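Local coordinates for protein putative transcriptional regulator (Methanosarcina mazei, PDB 3R0A) that probably binds DNA through a winged helix-turn-helix domain and regulates transcription as a dimer, although its DNA target is not known, at residues E15-C20 / Q105-R110; C20-T25 / K69-R74. All coordinates share one frame; numbering follows the deposited sequence.

Contact 1: E15-C20 / Q105-R110; sequences EDVIKC and QSWADR
Trp107 reaches from helix 93-119 to helix 14-22 with the far rim of its indole, and nearly everything that passes between the two segments passes through that ring. Its CG lies anti to the carbonyl carbon (chi1 -67°), which carries the six-membered ring across a gap that keeps the nearest CA atoms, those of Cys20 and Trp107, 10.9 Å apart. The leading corner, CH2 of Trp107, comes to 3.8 Å from the backbone O of Val17, which sits at the ring edge close to its plane. Beside it, Val17 CG1 approaches Trp107 CZ3 at 4.2 Å. Cys20 meets the same ring obliquely: its SG is 3.7 Å from Trp107 CZ2 and lies 49° off the ring normal, a sulfur-aromatic contact neither squarely over the face nor at the rim. The sulfur gets there because SG is anti to the backbone N of Cys20 (chi1 -174°). Helix 93-119 is the long C-terminal helix that follows the winged helix-turn-helix core, and here it packs through Trp107 against helix 14-22, with a second subunit adding to the same site. That subunit's Cys9 forms a disulfide with Cys20, and its Phe7 meets Trp107 edge-to-face. One turn of helix 93-119 carries a polar brace of its own, Gln105 NE2 donating to Asp109 OD1 at 3.1 Å from above the carboxylate plane.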
loop_
_atom_site.group_PDB
_atom_site.type_symbol
_atom_site.label_atom_id
_atom_site.label_comp_id
_atom_site.label_asym_id
_atom_site.label_seq_id
_atom_site.Cartn_x
_atom_site.Cartn_y
_atom_site.Cartn_z
ATOM N N GLU B 15 12.427 4.753 -4.599
ATOM C CA GLU B 15 13.367 5.193 -3.574
ATOM C C GLU B 15 12.721 6.159 -2.615
ATOM O O GLU B 15 13.120 6.219 -1.469
ATOM C CB GLU B 15 14.662 5.735 -4.187
ATOM C CG GLU B 15 15.542 4.582 -4.695
ATOM C CD GLU B 15 16.962 5.003 -5.118
ATOM O OE1 GLU B 15 17.236 6.228 -5.316
ATOM O OE2 GLU B 15 17.808 4.082 -5.235
ATOM N N ASP B 16 11.718 6.900 -3.098
ATOM C CA ASP B 16 10.773 7.590 -2.226
ATOM C C ASP B 16 10.062 6.596 -1.277
ATOM O O ASP B 16 9.768 6.919 -0.123
ATOM C CB ASP B 16 9.755 8.360 -3.060
ATOM C CG ASP B 16 10.298 9.688 -3.556
ATOM O OD1 ASP B 16 11.512 9.966 -3.356
ATOM O OD2 ASP B 16 9.510 10.479 -4.143
ATOM N N VAL B 17 9.814 5.386 -1.751
ATOM C CA VAL B 17 9.116 4.407 -0.942
ATOM C C VAL B 17 10.015 3.903 0.176
ATOM O O VAL B 17 9.582 3.723 1.329
ATOM C CB VAL B 17 8.602 3.226 -1.794
ATOM C CG1 VAL B 17 8.198 2.054 -0.934
ATOM C CG2 VAL B 17 7.419 3.678 -2.628
ATOM N N ILE B 18 11.270 3.669 -0.187
ATOM C CA ILE B 18 12.294 3.277 0.748
ATOM C C ILE B 18 12.593 4.424 1.687
ATOM O O ILE B 18 12.750 4.192 2.878
ATOM C CB ILE B 18 13.596 2.796 0.032
ATOM C CG1 ILE B 18 13.321 1.465 -0.688
ATOM C CG2 ILE B 18 14.773 2.649 1.053
ATOM C CD1 ILE B 18 14.546 0.876 -1.353
ATOM N N LYS B 19 12.660 5.655 1.193
ATOM C CA LYS B 19 12.816 6.755 2.148
ATOM C C LYS B 19 11.658 6.875 3.148
ATOM O O LYS B 19 11.893 7.168 4.322
ATOM C CB LYS B 19 13.157 8.076 1.478
ATOM C CG LYS B 19 14.612 8.064 0.917
ATOM C CD LYS B 19 15.088 9.450 0.464
ATOM C CE LYS B 19 14.227 10.074 -0.639
ATOM N NZ LYS B 19 14.363 11.594 -0.515
ATOM N N CYS B 20 10.440 6.567 2.696
ATOM C CA CYS B 20 9.242 6.588 3.545
ATOM C C CYS B 20 9.334 5.542 4.633
ATOM O O CYS B 20 9.124 5.818 5.802
ATOM C CB CYS B 20 7.981 6.323 2.720
ATOM S SG CYS B 20 6.420 6.501 3.614
ATOM N N GLN B 105 4.194 -4.288 5.050
ATOM C CA GLN B 105 3.102 -5.117 5.507
ATOM C C GLN B 105 2.183 -4.316 6.456
ATOM O O GLN B 105 0.938 -4.345 6.312
ATOM C CB GLN B 105 3.645 -6.402 6.173
ATOM C CG GLN B 105 2.591 -7.440 6.539
ATOM C CD GLN B 105 1.632 -7.678 5.383
ATOM O OE1 GLN B 105 2.079 -7.876 4.246
ATOM N NE2 GLN B 105 0.311 -7.597 5.658
ATOM N N SER B 106 2.794 -3.607 7.422
ATOM C CA SER B 106 2.015 -2.843 8.421
ATOM C C SER B 106 1.209 -1.726 7.791
ATOM O O SER B 106 0.129 -1.402 8.275
ATOM C CB SER B 106 2.874 -2.330 9.588
ATOM O OG SER B 106 3.617 -1.174 9.220
ATOM N N TRP B 107 1.709 -1.161 6.695
ATOM C CA TRP B 107 0.953 -0.150 5.932
ATOM C C TRP B 107 -0.315 -0.786 5.384
ATOM O O TRP B 107 -1.408 -0.205 5.459
ATOM C CB TRP B 107 1.760 0.344 4.747
ATOM C CG TRP B 107 2.991 1.142 5.051
ATOM C CD1 TRP B 107 3.349 1.704 6.255
ATOM C CD2 TRP B 107 4.005 1.518 4.116
ATOM N NE1 TRP B 107 4.537 2.376 6.129
ATOM C CE2 TRP B 107 4.960 2.286 4.822
ATOM C CE3 TRP B 107 4.191 1.295 2.746
ATOM C CZ2 TRP B 107 6.095 2.820 4.205
ATOM C CZ3 TRP B 107 5.334 1.815 2.131
ATOM C CH2 TRP B 107 6.258 2.592 2.862
ATOM N N ALA B 108 -0.163 -1.985 4.835
ATOM C CA ALA B 108 -1.307 -2.741 4.302
ATOM C C ALA B 108 -2.316 -3.105 5.391
ATOM O O ALA B 108 -3.522 -3.046 5.147
ATOM C CB ALA B 108 -0.847 -3.992 3.573
ATOM N N ASP B 109 -1.814 -3.501 6.574
ATOM C CA ASP B 109 -2.681 -3.758 7.729
ATOM C C ASP B 109 -3.453 -2.527 8.144
ATOM O O ASP B 109 -4.658 -2.634 8.386
ATOM C CB ASP B 109 -1.896 -4.197 8.955
ATOM C CG ASP B 109 -1.192 -5.498 8.772
ATOM O OD1 ASP B 109 -1.473 -6.234 7.794
ATOM O OD2 ASP B 109 -0.345 -5.782 9.635
ATOM N N ARG B 110 -2.777 -1.373 8.262
ATOM C CA ARG B 110 -3.475 -0.137 8.702
ATOM C C ARG B 110 -4.567 0.259 7.740
ATOM O O ARG B 110 -5.680 0.514 8.169
ATOM C CB ARG B 110 -2.564 1.068 8.942
ATOM C CG ARG B 110 -3.359 2.258 9.560
ATOM C CD ARG B 110 -2.575 3.576 9.743
ATOM N NE ARG B 110 -1.951 4.047 8.505
ATOM C CZ ARG B 110 -0.646 3.949 8.232
ATOM N NH1 ARG B 110 0.194 3.412 9.116
ATOM N NH2 ARG B 110 -0.176 4.396 7.072
#

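Contact 2: C20-T25 / K69-R74; sequences CALNLT and KEILQR
Leu22 meets both Lys69 and Ile71, one with its backbone and the other with its side chain. The Leu22 O lies against the aliphatic end of Lys69, 3.1 Å from CE and 3.3 Å from CD, while NZ of Lys69 stands farther off at 3.6 Å, so the carbonyl lies against methylenes that the neighbouring amine, probably charged, would polarise. On the apolar side, CD2 of Leu22 touches CD1 of Ile71 at 4.2 Å, and Met32 of helix 26-37 packs against both residues. At Asn23 the chain turns out of the helix with positive phi (54°), closing it as a Schellman motif with bonds from Leu24 N to Lys19 O and, weakly, from Asn23 N to Cys20 O. The side chain of Asn23 then shares a water with Lys69: the water accepts from Asn23 ND2 at 2.8 Å and, weakly, from Lys69 NZ at 3.3 Å. A bend at the last torsion of Lys69 (chi4 -85°) turns the amine to this water. With an alanine in place of Lys69, Leu22 O would probably lose the methylenes that lie against it, and the water its lysine donor. Farther on, Thr25 is the N-cap of helix 26-37. In the second segment, Glu70 ends helix 56-68 in another Schellman motif and Ile71 leads into strand 72-78, the helix-to-wing connection of a winged helix-turn-helix domain.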
loop_
_atom_site.group_PDB
_atom_site.type_symbol
_atom_site.label_atom_id
_atom_site.label_comp_id
_atom_site.label_asym_id
_atom_site.label_seq_id
_atom_site.Cartn_x
_atom_site.Cartn_y
_atom_site.Cartn_z
ATOM N N CYS B 20 10.440 6.567 2.696
ATOM C CA CYS B 20 9.242 6.588 3.545
ATOM C C CYS B 20 9.334 5.542 4.633
ATOM O O CYS B 20 9.124 5.818 5.802
ATOM C CB CYS B 20 7.981 6.323 2.720
ATOM S SG CYS B 20 6.420 6.501 3.614
ATOM N N ALA B 21 9.658 4.331 4.228
ATOM C CA ALA B 21 9.593 3.216 5.107
ATOM C C ALA B 21 10.646 3.332 6.239
ATOM O O ALA B 21 10.375 3.024 7.414
ATOM C CB ALA B 21 9.744 1.947 4.310
ATOM N N LEU B 22 11.815 3.837 5.888
ATOM C CA LEU B 22 12.944 3.818 6.770
ATOM C C LEU B 22 13.164 5.229 7.307
ATOM O O LEU B 22 14.111 5.478 8.062
ATOM C CB LEU B 22 14.175 3.295 6.001
ATOM C CG LEU B 22 14.165 1.821 5.564
ATOM C CD1 LEU B 22 15.439 1.469 4.836
ATOM C CD2 LEU B 22 13.994 0.904 6.756
ATOM N N ASN B 23 12.283 6.140 6.903
ATOM C CA ASN B 23 12.323 7.534 7.328
ATOM C C ASN B 23 13.672 8.178 7.080
ATOM O O ASN B 23 14.286 8.727 7.993
ATOM C CB ASN B 23 11.928 7.676 8.803
ATOM C CG ASN B 23 11.643 9.105 9.172
ATOM O OD1 ASN B 23 11.125 9.897 8.342
ATOM N ND2 ASN B 23 12.015 9.478 10.398
ATOM N N LEU B 24 14.115 8.118 5.823
ATOM C CA LEU B 24 15.431 8.595 5.411
ATOM C C LEU B 24 15.356 9.949 4.706
ATOM O O LEU B 24 14.522 10.157 3.833
ATOM C CB LEU B 24 16.071 7.569 4.444
ATOM C CG LEU B 24 16.169 6.105 4.877
ATOM C CD1 LEU B 24 16.894 5.200 3.896
ATOM C CD2 LEU B 24 16.881 5.991 6.191
ATOM N N THR B 25 16.257 10.861 5.034
ATOM C CA THR B 25 16.471 12.005 4.123
ATOM C C THR B 25 17.222 11.574 2.873
ATOM O O THR B 25 17.702 10.451 2.784
ATOM C CB THR B 25 17.305 13.097 4.759
ATOM O OG1 THR B 25 18.571 12.536 5.102
ATOM C CG2 THR B 25 16.622 13.621 6.003
ATOM N N LYS B 69 18.168 1.629 13.256
ATOM C CA LYS B 69 17.140 0.973 12.467
ATOM C C LYS B 69 17.557 -0.414 12.000
ATOM O O LYS B 69 16.821 -1.059 11.258
ATOM C CB LYS B 69 16.738 1.847 11.283
ATOM C CG LYS B 69 15.907 3.044 11.719
ATOM C CD LYS B 69 15.302 3.777 10.574
ATOM C CE LYS B 69 14.547 5.012 11.059
ATOM N NZ LYS B 69 13.144 4.666 11.484
ATOM N N GLU B 70 18.735 -0.858 12.452
ATOM C CA GLU B 70 19.297 -2.192 12.161
ATOM C C GLU B 70 19.674 -2.404 10.703
ATOM O O GLU B 70 19.726 -3.537 10.219
ATOM C CB GLU B 70 18.411 -3.341 12.650
ATOM C CG GLU B 70 17.550 -3.025 13.872
ATOM C CD GLU B 70 18.147 -3.424 15.204
ATOM O OE1 GLU B 70 19.363 -3.732 15.268
ATOM O OE2 GLU B 70 17.369 -3.413 16.203
ATOM N N ILE B 71 19.943 -1.313 9.999
ATOM C CA ILE B 71 20.444 -1.406 8.620
ATOM C C ILE B 71 21.977 -1.617 8.616
ATOM O O ILE B 71 22.550 -2.098 7.627
ATOM C CB ILE B 71 20.160 -0.122 7.835
ATOM C CG1 ILE B 71 18.654 0.192 7.774
ATOM C CG2 ILE B 71 20.898 -0.147 6.465
ATOM C CD1 ILE B 71 17.695 -1.009 7.547
ATOM N N LEU B 72 22.627 -1.259 9.724
ATOM C CA LEU B 72 24.076 -1.167 9.758
ATOM C C LEU B 72 24.556 -1.965 10.958
ATOM O O LEU B 72 23.975 -1.883 12.029
ATOM C CB LEU B 72 24.468 0.297 9.918
ATOM C CG LEU B 72 25.395 1.020 8.968
ATOM C CD1 LEU B 72 25.148 0.805 7.429
ATOM C CD2 LEU B 72 25.361 2.500 9.315
ATOM N N GLN B 73 25.581 -2.778 10.745
ATOM C CA GLN B 73 26.339 -3.412 11.813
ATOM C C GLN B 73 27.418 -2.437 12.292
ATOM O O GLN B 73 28.010 -1.719 11.478
ATOM C CB GLN B 73 27.002 -4.691 11.264
ATOM C CG GLN B 73 27.814 -5.502 12.276
ATOM C CD GLN B 73 28.218 -6.893 11.755
ATOM O OE1 GLN B 73 27.919 -7.269 10.614
ATOM N NE2 GLN B 73 28.900 -7.656 12.599
ATOM N N ARG B 74 27.687 -2.437 13.594
ATOM C CA ARG B 74 28.708 -1.548 14.152
ATOM C C ARG B 74 29.786 -2.296 14.937
ATOM O O ARG B 74 29.492 -3.013 15.873
ATOM C CB ARG B 74 28.067 -0.454 15.051
ATOM C CG ARG B 74 29.067 0.614 15.555
ATOM C CD ARG B 74 28.443 1.549 16.588
ATOM N NE ARG B 74 28.197 0.874 17.856
ATOM C CZ ARG B 74 27.430 1.357 18.828
ATOM N NH1 ARG B 74 26.832 2.543 18.693
ATOM N NH2 ARG B 74 27.254 0.661 19.942
HETATM O O HOH W 1 13.275 7.834 12.232
#

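Both contacts hang on helix 14-22, and their centres are 13 Å apart; Cys20 lies in both ranges but touches its partner segment only in contact 1. Contact 1 uses one face of that helix, at Val17 and Cys20, against the long C-terminal helix, whereas contact 2 takes its C-terminal end to the start of the wing, so one short helix joins the dimer-forming part to the winged-helix core. They also touch directly: Leu24 N lies 2.8 Å from Lys19 O, a probable hydrogen bond, and Trp107 CZ2 packs 3.6 Å from Ala21 CA. Along the chain, contact 2 is nested within the loop that contact 1 closes. The covalent link at Cys20 thus joins the shared helix to the other subunit.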